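PDB 1VGW: 2-C-methyl-D-erythritol 4-phosphate cytidylyltransferase from Neisseria gonorrhoeae, which probably catalyses the transfer of CMP from CTP to 2-C-methyl-D-erythritol 4-phosphate, releasing diphosphate, an early step of isoprenoid precursor synthesis by the DXP pathway. Local coordinates for residues I43-H47 and L117-A123; L52-S58 and V74-G80; V92-L96 and A174-H178; P169-Q173 and D191-V196. One frame throughout, in Å; residues are numbered along the deposited sequence.

How the contacts relate
The four contacts build up an alpha/beta core around one mixed sheet. Contact 2 pairs two of its parallel strands, with contact 1 on the Val55 face of strand 52-56 and contact 3 on the Val54 face. Phe44 CB lies 3.6 Å from Thr53 OG1, joining contacts 1 and 2, and Trp77 CZ3 comes within 3.5 Å of Lys94 CG, joining 2 and 3. Contacts 3 and 4, centres about 12 Å apart, meet at Leu177, which touches Phe172 and Glu192. Contact 1 reaches contact 4 through Pro169. The side chains of Leu117 and Asp191 each lie about 10 Å from that of Lys214, which is predicted to position the substrate MEP.

Contact 1: residues I43-H47 and L117-A123; sequences IFERH and LPSEALA
With CG trans to the backbone nitrogen in both His47 (chi1 -156°) and Leu122 (chi1 -178°), the imidazole and the leucine reach out from their own segments and run antiparallel, side by side. Leu122 CD2 comes to rest over one face of the imidazole, 3.7 Å from the ring centroid and 25° off the normal, shifted toward the ND1 and CG rim in a CH-pi contact. Leu122 CD1, the other branch, lies 3.9 Å from Phe44 CE1, placing the leucine between the two rings. Phe44 continues the apolar surface with CZ, 4.1 Å from Leu117 CD2. Ile43 uses its CG2 branch, which sits 3.7 Å from the carbonyl oxygen of Leu117 and also borders Leu117 CD2. On the polar side a water is modelled near the imidazole edge, 2.9 Å from His47 ND1 and 3.2 Å from Ser119 OG, but its exact place is uncertain because it sits too close to Ile43 O. Phe44 also meets His110 edge-to-face, while Leu117 and Ala121 rest on Leu138 of strand 136-141. The contact thus joins the C-terminal end of helix 36-45 to the first turn of helix 119-129, packed beside each other against the central sheet of a layered, Rossmann-like alpha/beta nucleotidyltransferase fold.

Contact 2: residues L52-S58 and V74-G80; sequences LTVVVVS and VRVWKNG
Trp77 O is approached by two consecutive residues of the facing strand: Val57 N donates a hydrogen bond to it at 2.9 Å, and Val56 CA adds a CH...O contact at 3.5 Å. The roles are exchanged one step back, where Val55 O accepts from Trp77 N at 3.0 Å and lies near Val76 CA. Val55 N to Arg75 O and Arg75 N to Thr53 O complete the parallel pairing, in which Val54, Val55 and Val56 stand beside Arg75, Val76 and Trp77. Beyond the strands, Gly80 N reaches Val57 O in a weak, bent bond, and Val56 CG1 packs on the glycine backbone, 3.6 Å from Gly80 N. With CG1 anti to the backbone N (chi1 -172°), Val54 puts that methyl over one face of the Trp77 indole, 3.9 Å from the centroid of the six-membered ring and 17° off its normal, a CH-pi contact. Leu52 CD1 meets the edge of the Arg75 guanidinium, 4.0 Å from Arg75 NE. Further along, Val57 CG2 runs alongside Lys78 CG at 3.8 Å, while the lysine amine goes on to a salt bridge with Asp65. These strands, with helix 63-70 between them, form a beta-alpha-beta crossover. Strand 7-12 pairs in parallel with strand 52-56, Val54 and Trp77 pack on Leu95 of helix 84-98, and Thr53 and Val55 pack on Leu41 of helix 36-45.

Contact 3: residues V92-L96 and A174-H178; sequences VAKLL and AGLLH
Aliphatic packing carries most of the meeting between Val92, Leu96, Ala174 and Leu177. Val92 divides its two methyls between neighbours: the Val92 and Leu177 side chains cross at about a right angle, with Val92 CG2 4.0 Å from Leu177 CD2, while CG1 of the valine lies beside the backbone at Ala174 O and His178 N. Leu96 is also forked across the partner helix, CD1 against Ala174 CB at 3.9 Å and CD2 against His178 CB at 4.0 Å. Its torsions, chi1 -95° and chi2 -17°, stray from staggered values, which suggests some strain or an approximate placement. The imidazole ring itself touches loosely: His178 reaches helix 84-98 with CE1, 4.2 Å from Ala93 CB. The helices run roughly antiparallel, 139° between their directions and 10.1 Å between the axes of the short segments. Both also cover the sheet, Val92 touching Leu10 of strand 7-12 and Leu177 reaching Ile107 and Val109 of strand 106-109, as expected of neighbouring helices in a layered alpha/beta fold. With no polar bond between the segments, cohesion here comes from shape and apolar burial, and His178 forms an exposed, polar margin to it.

Contact 4: residues P169-Q173 and D191-V196; sequences PQLFQ and DEASAV
The Phe172 ring presents one face to Val196, whose CG2 sits over the centre of the phenyl ring, 3.9 Å from the centroid and only 9° off the normal, an almost centred CH-pi contact. The far end of the ring goes to the first turn of the helix, with CZ 3.8 Å from Ala193 CA, and CE1 touches Glu192 CB. Two residues back on the same strand, Gln170 projects its side chain to the helix start, with CG anti to the carbonyl carbon (chi1 -58°) and the chain extended beyond it. Its OE1 accepts from Ala193 N at 3.1 Å, and its NE2 donates to Asp191 OD1, also at 3.1 Å, with the carboxylate oxygen met from above its plane. NE2 has a second acceptor in Gln167 O, so bonds at both ends fix the amide's rotation. Asp191 is the N-cap of helix 192-197: its OD2 accepts from Ser194 N at 3.0 Å, while Gln170 OE1 serves another amide of the same first turn. In this way a buried side chain from strand 169-173 of the central sheet helps to close off a helix terminus. Asp191 OD2 also forms a salt bridge with Lys147 of the second subunit, and the same lysine of the second subunit packs on Ala193 and Ser194, which brings this helix end into the dimer interface. Glu192 OE2 comes to 3.4 Å from Gln170 OE1, two acceptors that probably repel mildly, whereas Glu192 OE1 is held in a salt bridge to Arg84.

Contact 1: residues I43-H47 and L117-A123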
loop_
_atom_site.group_PDB
_atom_site.type_symbol
_atom_site.label_atom_id
_atom_site.label_comp_id
_atom_site.label_asym_id
_atom_site.label_seq_id
_atom_site.Cartn_x
_atom_site.Cartn_y
_atom_site.Cartn_z
ATOM N N ILE B 43 19.142 -10.866 4.742
ATOM C CA ILE B 43 18.852 -9.736 5.634
ATOM C C ILE B 43 19.039 -10.101 7.098
ATOM O O ILE B 43 19.526 -9.291 7.878
ATOM C CB ILE B 43 17.419 -9.236 5.374
ATOM C CG1 ILE B 43 17.343 -8.701 3.907
ATOM C CG2 ILE B 43 17.009 -8.149 6.338
ATOM C CD1 ILE B 43 15.850 -8.568 3.479
ATOM N N PHE B 44 18.654 -11.295 7.534
ATOM C CA PHE B 44 18.782 -11.708 8.915
ATOM C C PHE B 44 20.186 -12.181 9.283
ATOM O O PHE B 44 20.736 -11.784 10.330
ATOM C CB PHE B 44 17.760 -12.824 9.237
ATOM C CG PHE B 44 16.335 -12.332 9.143
ATOM C CD1 PHE B 44 15.707 -11.695 10.183
ATOM C CD2 PHE B 44 15.620 -12.514 7.954
ATOM C CE1 PHE B 44 14.419 -11.211 10.057
ATOM C CE2 PHE B 44 14.332 -12.056 7.831
ATOM C CZ PHE B 44 13.711 -11.415 8.880
ATOM N N GLU B 45 20.804 -13.007 8.422
ATOM C CA GLU B 45 22.148 -13.495 8.654
ATOM C C GLU B 45 23.167 -12.384 8.784
ATOM O O GLU B 45 24.118 -12.549 9.574
ATOM C CB GLU B 45 22.574 -14.540 7.641
ATOM C CG GLU B 45 21.730 -15.833 7.814
ATOM C CD GLU B 45 22.408 -16.748 8.827
ATOM O OE1 GLU B 45 21.761 -17.190 9.797
ATOM O OE2 GLU B 45 23.614 -17.030 8.627
ATOM N N ARG B 46 22.945 -11.218 8.186
ATOM C CA ARG B 46 23.880 -10.116 8.345
ATOM C C ARG B 46 23.521 -9.158 9.460
ATOM O O ARG B 46 24.198 -8.125 9.656
ATOM C CB ARG B 46 24.022 -9.348 7.020
ATOM C CG ARG B 46 23.142 -8.137 6.861
ATOM C CD ARG B 46 23.588 -7.267 5.663
ATOM N NE ARG B 46 22.842 -7.652 4.462
ATOM C CZ ARG B 46 22.941 -8.798 3.814
ATOM N NH1 ARG B 46 23.789 -9.752 4.213
ATOM N NH2 ARG B 46 22.164 -9.046 2.770
ATOM N N HIS B 47 22.430 -9.374 10.165
ATOM C CA HIS B 47 21.987 -8.460 11.214
ATOM C C HIS B 47 22.520 -8.888 12.563
ATOM O O HIS B 47 22.220 -9.983 13.061
ATOM C CB HIS B 47 20.449 -8.419 11.225
ATOM C CG HIS B 47 19.939 -7.151 11.832
ATOM N ND1 HIS B 47 19.531 -6.086 11.050
ATOM C CD2 HIS B 47 19.808 -6.771 13.114
ATOM C CE1 HIS B 47 19.174 -5.083 11.841
ATOM N NE2 HIS B 47 19.333 -5.478 13.101
ATOM N N LEU B 117 12.835 -5.953 3.186
ATOM C CA LEU B 117 12.720 -5.407 4.532
ATOM C C LEU B 117 13.973 -4.625 4.901
ATOM O O LEU B 117 15.032 -5.234 5.067
ATOM C CB LEU B 117 12.587 -6.616 5.501
ATOM C CG LEU B 117 12.820 -6.276 6.991
ATOM C CD1 LEU B 117 11.665 -5.443 7.509
ATOM C CD2 LEU B 117 13.106 -7.512 7.815
ATOM N N PRO B 118 13.896 -3.319 5.046
ATOM C CA PRO B 118 15.028 -2.509 5.398
ATOM C C PRO B 118 15.651 -2.894 6.730
ATOM O O PRO B 118 15.065 -2.827 7.820
ATOM C CB PRO B 118 14.492 -1.090 5.536
ATOM C CG PRO B 118 13.055 -1.150 5.333
ATOM C CD PRO B 118 12.673 -2.516 4.855
ATOM N N SER B 119 16.979 -3.041 6.713
ATOM C CA SER B 119 17.729 -3.323 7.922
ATOM C C SER B 119 17.389 -2.389 9.071
ATOM O O SER B 119 17.317 -2.771 10.234
ATOM C CB SER B 119 19.236 -3.164 7.589
ATOM O OG SER B 119 19.945 -3.783 8.643
ATOM N N GLU B 120 17.179 -1.108 8.788
ATOM C CA GLU B 120 16.818 -0.145 9.810
ATOM C C GLU B 120 15.473 -0.478 10.465
ATOM O O GLU B 120 15.277 -0.254 11.670
ATOM C CB GLU B 120 16.759 1.258 9.175
ATOM C CG GLU B 120 17.179 2.363 10.116
ATOM C CD GLU B 120 17.336 3.725 9.469
ATOM O OE1 GLU B 120 17.217 4.756 10.197
ATOM O OE2 GLU B 120 17.608 3.807 8.244
ATOM N N ALA B 121 14.556 -1.032 9.663
ATOM C CA ALA B 121 13.223 -1.388 10.129
ATOM C C ALA B 121 13.285 -2.571 11.102
ATOM O O ALA B 121 12.546 -2.660 12.069
ATOM C CB ALA B 121 12.294 -1.700 8.963
ATOM N N LEU B 122 14.208 -3.489 10.818
ATOM C CA LEU B 122 14.420 -4.666 11.651
ATOM C C LEU B 122 14.951 -4.238 13.023
ATOM O O LEU B 122 14.421 -4.711 14.047
ATOM C CB LEU B 122 15.344 -5.647 10.977
ATOM C CG LEU B 122 15.683 -6.967 11.609
ATOM C CD1 LEU B 122 14.464 -7.804 11.944
ATOM C CD2 LEU B 122 16.637 -7.793 10.751
ATOM N N ALA B 123 15.918 -3.324 13.034
ATOM C CA ALA B 123 16.501 -2.786 14.234
ATOM C C ALA B 123 15.447 -2.148 15.136
ATOM O O ALA B 123 15.395 -2.473 16.338
ATOM C CB ALA B 123 17.605 -1.780 13.921
HETATM O O HOH W 1 19.902 -6.950 8.280
#

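Contact 2: residues L52-S58 and V74-G80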
loop_
_atom_site.group_PDB
_atom_site.type_symbol
_atom_site.label_atom_id
_atom_site.label_comp_id
_atom_site.label_asym_id
_atom_site.label_seq_id
_atom_site.Cartn_x
_atom_site.Cartn_y
_atom_site.Cartn_z
ATOM N N LEU B 52 19.848 -16.481 15.465
ATOM C CA LEU B 52 19.598 -17.699 14.734
ATOM C C LEU B 52 18.472 -17.433 13.708
ATOM O O LEU B 52 17.676 -16.490 13.890
ATOM C CB LEU B 52 19.166 -18.812 15.697
ATOM C CG LEU B 52 18.871 -20.190 15.143
ATOM C CD1 LEU B 52 20.153 -20.991 14.891
ATOM C CD2 LEU B 52 17.962 -21.014 16.031
ATOM N N THR B 53 18.477 -18.240 12.655
ATOM C CA THR B 53 17.478 -18.147 11.589
ATOM C C THR B 53 17.045 -19.548 11.195
ATOM O O THR B 53 17.859 -20.471 11.072
ATOM C CB THR B 53 18.018 -17.366 10.391
ATOM O OG1 THR B 53 18.339 -16.038 10.815
ATOM C CG2 THR B 53 17.080 -17.339 9.216
ATOM N N VAL B 54 15.734 -19.773 11.166
ATOM C CA VAL B 54 15.183 -21.063 10.792
ATOM C C VAL B 54 14.155 -20.874 9.645
ATOM O O VAL B 54 13.494 -19.838 9.651
ATOM C CB VAL B 54 14.457 -21.748 11.952
ATOM C CG1 VAL B 54 14.045 -23.167 11.612
ATOM C CG2 VAL B 54 15.362 -21.780 13.210
ATOM N N VAL B 55 14.132 -21.802 8.711
ATOM C CA VAL B 55 13.233 -21.807 7.563
ATOM C C VAL B 55 12.482 -23.142 7.591
ATOM O O VAL B 55 13.194 -24.132 7.797
ATOM C CB VAL B 55 13.956 -21.773 6.194
ATOM C CG1 VAL B 55 12.879 -21.630 5.090
ATOM C CG2 VAL B 55 14.929 -20.616 6.094
ATOM N N VAL B 56 11.172 -23.134 7.538
ATOM C CA VAL B 56 10.447 -24.409 7.566
ATOM C C VAL B 56 9.822 -24.664 6.180
ATOM O O VAL B 56 9.030 -23.845 5.693
ATOM C CB VAL B 56 9.333 -24.440 8.611
ATOM C CG1 VAL B 56 8.589 -25.762 8.523
ATOM C CG2 VAL B 56 9.870 -24.233 10.025
ATOM N N VAL B 57 10.253 -25.731 5.515
ATOM C CA VAL B 57 9.700 -26.061 4.211
ATOM C C VAL B 57 8.917 -27.375 4.240
ATOM O O VAL B 57 8.987 -28.134 5.204
ATOM C CB VAL B 57 10.786 -26.259 3.138
ATOM C CG1 VAL B 57 11.533 -24.988 2.836
ATOM C CG2 VAL B 57 11.682 -27.421 3.593
ATOM N N SER B 58 8.317 -27.675 3.084
ATOM C CA SER B 58 7.561 -28.942 2.952
ATOM C C SER B 58 8.575 -30.058 2.752
ATOM O O SER B 58 9.671 -29.799 2.248
ATOM C CB SER B 58 6.624 -28.849 1.756
ATOM O OG SER B 58 7.175 -29.471 0.602
ATOM N N VAL B 74 22.097 -21.426 8.838
ATOM C CA VAL B 74 20.631 -21.414 8.856
ATOM C C VAL B 74 20.091 -22.820 9.018
ATOM O O VAL B 74 20.628 -23.799 8.512
ATOM C CB VAL B 74 20.123 -20.798 7.535
ATOM C CG1 VAL B 74 18.638 -21.017 7.328
ATOM C CG2 VAL B 74 20.488 -19.345 7.475
ATOM N N ARG B 75 18.982 -22.971 9.767
ATOM C CA ARG B 75 18.445 -24.331 9.944
ATOM C C ARG B 75 17.266 -24.571 9.027
ATOM O O ARG B 75 16.268 -23.851 9.114
ATOM C CB ARG B 75 18.055 -24.524 11.405
ATOM C CG ARG B 75 19.239 -24.149 12.335
ATOM C CD ARG B 75 19.384 -25.307 13.335
ATOM N NE ARG B 75 20.333 -24.915 14.400
ATOM C CZ ARG B 75 20.856 -25.851 15.183
ATOM N NH1 ARG B 75 20.495 -27.107 15.009
ATOM N NH2 ARG B 75 21.700 -25.517 16.138
ATOM N N VAL B 76 17.369 -25.584 8.159
ATOM C CA VAL B 76 16.298 -25.857 7.217
ATOM C C VAL B 76 15.510 -27.050 7.709
ATOM O O VAL B 76 15.969 -28.182 7.543
ATOM C CB VAL B 76 16.871 -26.071 5.796
ATOM C CG1 VAL B 76 15.840 -26.696 4.864
ATOM C CG2 VAL B 76 17.343 -24.748 5.187
ATOM N N TRP B 77 14.334 -26.833 8.301
ATOM C CA TRP B 77 13.544 -27.966 8.811
ATOM C C TRP B 77 12.469 -28.398 7.828
ATOM O O TRP B 77 11.818 -27.564 7.176
ATOM C CB TRP B 77 12.885 -27.585 10.154
ATOM C CG TRP B 77 13.857 -27.421 11.290
ATOM C CD1 TRP B 77 15.168 -27.850 11.328
ATOM C CD2 TRP B 77 13.572 -26.833 12.566
ATOM N NE1 TRP B 77 15.704 -27.538 12.543
ATOM C CE2 TRP B 77 14.757 -26.922 13.332
ATOM C CE3 TRP B 77 12.437 -26.267 13.144
ATOM C CZ2 TRP B 77 14.858 -26.421 14.633
ATOM C CZ3 TRP B 77 12.540 -25.753 14.434
ATOM C CH2 TRP B 77 13.736 -25.840 15.170
ATOM N N LYS B 78 12.191 -29.695 7.756
ATOM C CA LYS B 78 11.198 -30.154 6.770
ATOM C C LYS B 78 9.929 -30.666 7.399
ATOM O O LYS B 78 9.486 -31.789 7.169
ATOM C CB LYS B 78 11.819 -31.200 5.824
ATOM C CG LYS B 78 13.014 -30.637 5.050
ATOM C CD LYS B 78 13.579 -31.654 4.090
ATOM C CE LYS B 78 14.772 -31.092 3.331
ATOM N NZ LYS B 78 15.459 -32.164 2.566
ATOM N N ASN B 79 9.292 -29.820 8.207
ATOM C CA ASN B 79 8.057 -30.207 8.860
ATOM C C ASN B 79 7.008 -29.119 8.640
ATOM O O ASN B 79 6.306 -28.722 9.559
ATOM C CB ASN B 79 8.233 -30.500 10.344
ATOM C CG ASN B 79 8.856 -29.312 11.066
ATOM O OD1 ASN B 79 10.017 -29.019 10.814
ATOM N ND2 ASN B 79 8.100 -28.633 11.904
ATOM N N GLY B 80 6.929 -28.710 7.380
ATOM C CA GLY B 80 5.937 -27.739 6.951
ATOM C C GLY B 80 4.540 -28.365 7.146
ATOM O O GLY B 80 4.435 -29.579 7.286
#

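Contact 3: residues V92-L96 and A174-H178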
loop_
_atom_site.group_PDB
_atom_site.type_symbol
_atom_site.label_atom_id
_atom_site.label_comp_id
_atom_site.label_asym_id
_atom_site.label_seq_id
_atom_site.Cartn_x
_atom_site.Cartn_y
_atom_site.Cartn_z
ATOM N N VAL B 92 7.551 -23.183 15.792
ATOM C CA VAL B 92 7.596 -22.710 17.186
ATOM C C VAL B 92 7.643 -23.892 18.148
ATOM O O VAL B 92 8.506 -23.894 19.039
ATOM C CB VAL B 92 6.396 -21.814 17.526
ATOM C CG1 VAL B 92 6.414 -21.412 19.011
ATOM C CG2 VAL B 92 6.351 -20.568 16.653
ATOM N N ALA B 93 6.822 -24.920 17.981
ATOM C CA ALA B 93 6.855 -26.072 18.879
ATOM C C ALA B 93 8.204 -26.764 18.879
ATOM O O ALA B 93 8.744 -27.197 19.912
ATOM C CB ALA B 93 5.792 -27.100 18.527
ATOM N N LYS B 94 8.730 -27.009 17.673
ATOM C CA LYS B 94 10.032 -27.653 17.548
ATOM C C LYS B 94 11.129 -26.780 18.120
ATOM O O LYS B 94 12.006 -27.326 18.806
ATOM C CB LYS B 94 10.264 -28.096 16.101
ATOM C CG LYS B 94 11.546 -28.820 15.833
ATOM C CD LYS B 94 11.517 -29.756 14.625
ATOM C CE LYS B 94 12.959 -29.974 14.147
ATOM N NZ LYS B 94 13.138 -31.203 13.344
ATOM N N LEU B 95 11.090 -25.450 18.017
ATOM C CA LEU B 95 12.152 -24.623 18.627
ATOM C C LEU B 95 12.218 -24.818 20.157
ATOM O O LEU B 95 13.287 -24.694 20.788
ATOM C CB LEU B 95 11.981 -23.156 18.268
ATOM C CG LEU B 95 12.505 -22.609 16.961
ATOM C CD1 LEU B 95 11.860 -21.263 16.588
ATOM C CD2 LEU B 95 14.017 -22.388 16.970
ATOM N N LEU B 96 11.070 -24.981 20.807
ATOM C CA LEU B 96 10.962 -25.174 22.235
ATOM C C LEU B 96 11.334 -26.622 22.592
ATOM O O LEU B 96 12.252 -26.890 23.349
ATOM C CB LEU B 96 9.549 -24.934 22.701
ATOM C CG LEU B 96 9.011 -23.656 23.255
ATOM C CD1 LEU B 96 9.993 -22.626 23.725
ATOM C CD2 LEU B 96 7.919 -23.064 22.398
ATOM N N ALA B 174 8.472 -16.858 22.688
ATOM C CA ALA B 174 8.148 -18.225 22.274
ATOM C C ALA B 174 7.037 -18.842 23.036
ATOM O O ALA B 174 6.130 -19.474 22.457
ATOM C CB ALA B 174 9.454 -19.034 22.345
ATOM N N GLY B 175 7.020 -18.714 24.389
ATOM C CA GLY B 175 5.950 -19.302 25.198
ATOM C C GLY B 175 4.618 -18.595 24.994
ATOM O O GLY B 175 3.582 -19.294 24.860
ATOM N N LEU B 176 4.560 -17.283 24.900
ATOM C CA LEU B 176 3.314 -16.573 24.592
ATOM C C LEU B 176 2.758 -16.937 23.207
ATOM O O LEU B 176 1.546 -17.157 23.019
ATOM C CB LEU B 176 3.602 -15.053 24.627
ATOM C CG LEU B 176 2.457 -14.145 24.232
ATOM C CD1 LEU B 176 1.248 -14.311 25.148
ATOM C CD2 LEU B 176 2.913 -12.678 24.230
ATOM N N LEU B 177 3.641 -17.049 22.191
ATOM C CA LEU B 177 3.235 -17.440 20.814
ATOM C C LEU B 177 2.780 -18.881 20.773
ATOM O O LEU B 177 1.704 -19.246 20.259
ATOM C CB LEU B 177 4.441 -17.221 19.870
ATOM C CG LEU B 177 4.214 -17.237 18.362
ATOM C CD1 LEU B 177 3.079 -16.311 17.934
ATOM C CD2 LEU B 177 5.510 -16.828 17.621
ATOM N N HIS B 178 3.544 -19.817 21.348
ATOM C CA HIS B 178 3.061 -21.215 21.394
ATOM C C HIS B 178 1.667 -21.284 22.041
ATOM O O HIS B 178 0.727 -21.959 21.606
ATOM C CB HIS B 178 4.043 -22.024 22.223
ATOM C CG HIS B 178 3.763 -23.469 22.317
ATOM N ND1 HIS B 178 3.716 -24.311 21.232
ATOM C CD2 HIS B 178 3.538 -24.266 23.419
ATOM C CE1 HIS B 178 3.455 -25.542 21.634
ATOM N NE2 HIS B 178 3.326 -25.556 22.942
#

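Contact 4: residues P169-Q173 and D191-V196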
loop_
_atom_site.group_PDB
_atom_site.type_symbol
_atom_site.label_atom_id
_atom_site.label_comp_id
_atom_site.label_asym_id
_atom_site.label_seq_id
_atom_site.Cartn_x
_atom_site.Cartn_y
_atom_site.Cartn_z
ATOM N N PRO B 169 8.331 -8.560 10.029
ATOM C CA PRO B 169 8.101 -9.614 10.978
ATOM C C PRO B 169 7.192 -9.223 12.112
ATOM O O PRO B 169 6.907 -8.024 12.283
ATOM C CB PRO B 169 9.515 -9.931 11.524
ATOM C CG PRO B 169 10.467 -9.204 10.631
ATOM C CD PRO B 169 9.700 -7.955 10.221
ATOM N N GLN B 170 6.591 -10.196 12.750
ATOM C CA GLN B 170 5.732 -10.064 13.939
ATOM C C GLN B 170 6.516 -10.780 15.074
ATOM O O GLN B 170 6.761 -11.980 14.926
ATOM C CB GLN B 170 4.370 -10.764 13.722
ATOM C CG GLN B 170 3.695 -10.141 12.473
ATOM C CD GLN B 170 2.197 -10.148 12.445
ATOM O OE1 GLN B 170 1.468 -10.930 13.040
ATOM N NE2 GLN B 170 1.601 -9.242 11.624
ATOM N N LEU B 171 6.894 -10.022 16.083
ATOM C CA LEU B 171 7.767 -10.518 17.164
ATOM C C LEU B 171 7.101 -10.818 18.475
ATOM O O LEU B 171 6.625 -9.881 19.151
ATOM C CB LEU B 171 8.894 -9.510 17.292
ATOM C CG LEU B 171 9.674 -9.111 18.481
ATOM C CD1 LEU B 171 9.507 -9.893 19.769
ATOM C CD2 LEU B 171 11.144 -8.923 18.157
ATOM N N PHE B 172 7.092 -12.085 18.905
ATOM C CA PHE B 172 6.555 -12.513 20.173
ATOM C C PHE B 172 7.446 -13.515 20.927
ATOM O O PHE B 172 8.241 -14.257 20.323
ATOM C CB PHE B 172 5.146 -13.158 19.978
ATOM C CG PHE B 172 4.175 -12.170 19.387
ATOM C CD1 PHE B 172 3.794 -12.304 18.039
ATOM C CD2 PHE B 172 3.743 -11.056 20.085
ATOM C CE1 PHE B 172 2.974 -11.330 17.487
ATOM C CE2 PHE B 172 2.901 -10.110 19.551
ATOM C CZ PHE B 172 2.520 -10.265 18.192
ATOM N N GLN B 173 7.314 -13.542 22.251
ATOM C CA GLN B 173 7.999 -14.496 23.121
ATOM C C GLN B 173 7.568 -15.906 22.682
ATOM O O GLN B 173 6.361 -16.100 22.454
ATOM C CB GLN B 173 7.536 -14.322 24.603
ATOM C CG GLN B 173 8.133 -13.111 25.311
ATOM C CD GLN B 173 7.608 -13.031 26.751
ATOM O OE1 GLN B 173 8.036 -13.815 27.614
ATOM N NE2 GLN B 173 6.606 -12.179 26.949
ATOM N N ASP B 191 -3.371 -12.980 11.243
ATOM C CA ASP B 191 -1.942 -12.932 11.493
ATOM C C ASP B 191 -1.561 -13.381 12.924
ATOM O O ASP B 191 -2.455 -13.771 13.690
ATOM C CB ASP B 191 -1.370 -11.549 11.194
ATOM C CG ASP B 191 -1.874 -10.413 12.002
ATOM O OD1 ASP B 191 -1.526 -9.216 11.835
ATOM O OD2 ASP B 191 -2.714 -10.609 12.889
ATOM N N GLU B 192 -0.244 -13.426 13.245
ATOM C CA GLU B 192 0.144 -13.874 14.586
ATOM C C GLU B 192 -0.382 -12.900 15.659
ATOM O O GLU B 192 -0.892 -13.411 16.664
ATOM C CB GLU B 192 1.616 -14.155 14.802
ATOM C CG GLU B 192 2.202 -15.351 14.079
ATOM C CD GLU B 192 2.250 -15.170 12.551
ATOM O OE1 GLU B 192 2.162 -16.178 11.815
ATOM O OE2 GLU B 192 2.376 -14.039 12.028
ATOM N N ALA B 193 -0.318 -11.614 15.465
ATOM C CA ALA B 193 -0.833 -10.641 16.389
ATOM C C ALA B 193 -2.271 -10.911 16.775
ATOM O O ALA B 193 -2.637 -10.889 17.953
ATOM C CB ALA B 193 -0.661 -9.221 15.879
ATOM N N SER B 194 -3.154 -11.230 15.825
ATOM C CA SER B 194 -4.554 -11.450 16.149
ATOM C C SER B 194 -4.753 -12.648 17.054
ATOM O O SER B 194 -5.784 -12.725 17.732
ATOM C CB SER B 194 -5.431 -11.508 14.886
ATOM O OG SER B 194 -5.433 -12.804 14.319
ATOM N N ALA B 195 -3.903 -13.659 17.030
ATOM C CA ALA B 195 -4.012 -14.762 17.998
ATOM C C ALA B 195 -3.465 -14.298 19.373
ATOM O O ALA B 195 -3.981 -14.709 20.411
ATOM C CB ALA B 195 -3.273 -16.008 17.616
ATOM N N VAL B 196 -2.482 -13.423 19.395
ATOM C CA VAL B 196 -2.003 -12.906 20.678
ATOM C C VAL B 196 -3.084 -12.030 21.309
ATOM O O VAL B 196 -3.382 -12.212 22.488
ATOM C CB VAL B 196 -0.640 -12.233 20.570
ATOM C CG1 VAL B 196 -0.287 -11.409 21.809
ATOM C CG2 VAL B 196 0.468 -13.317 20.443
#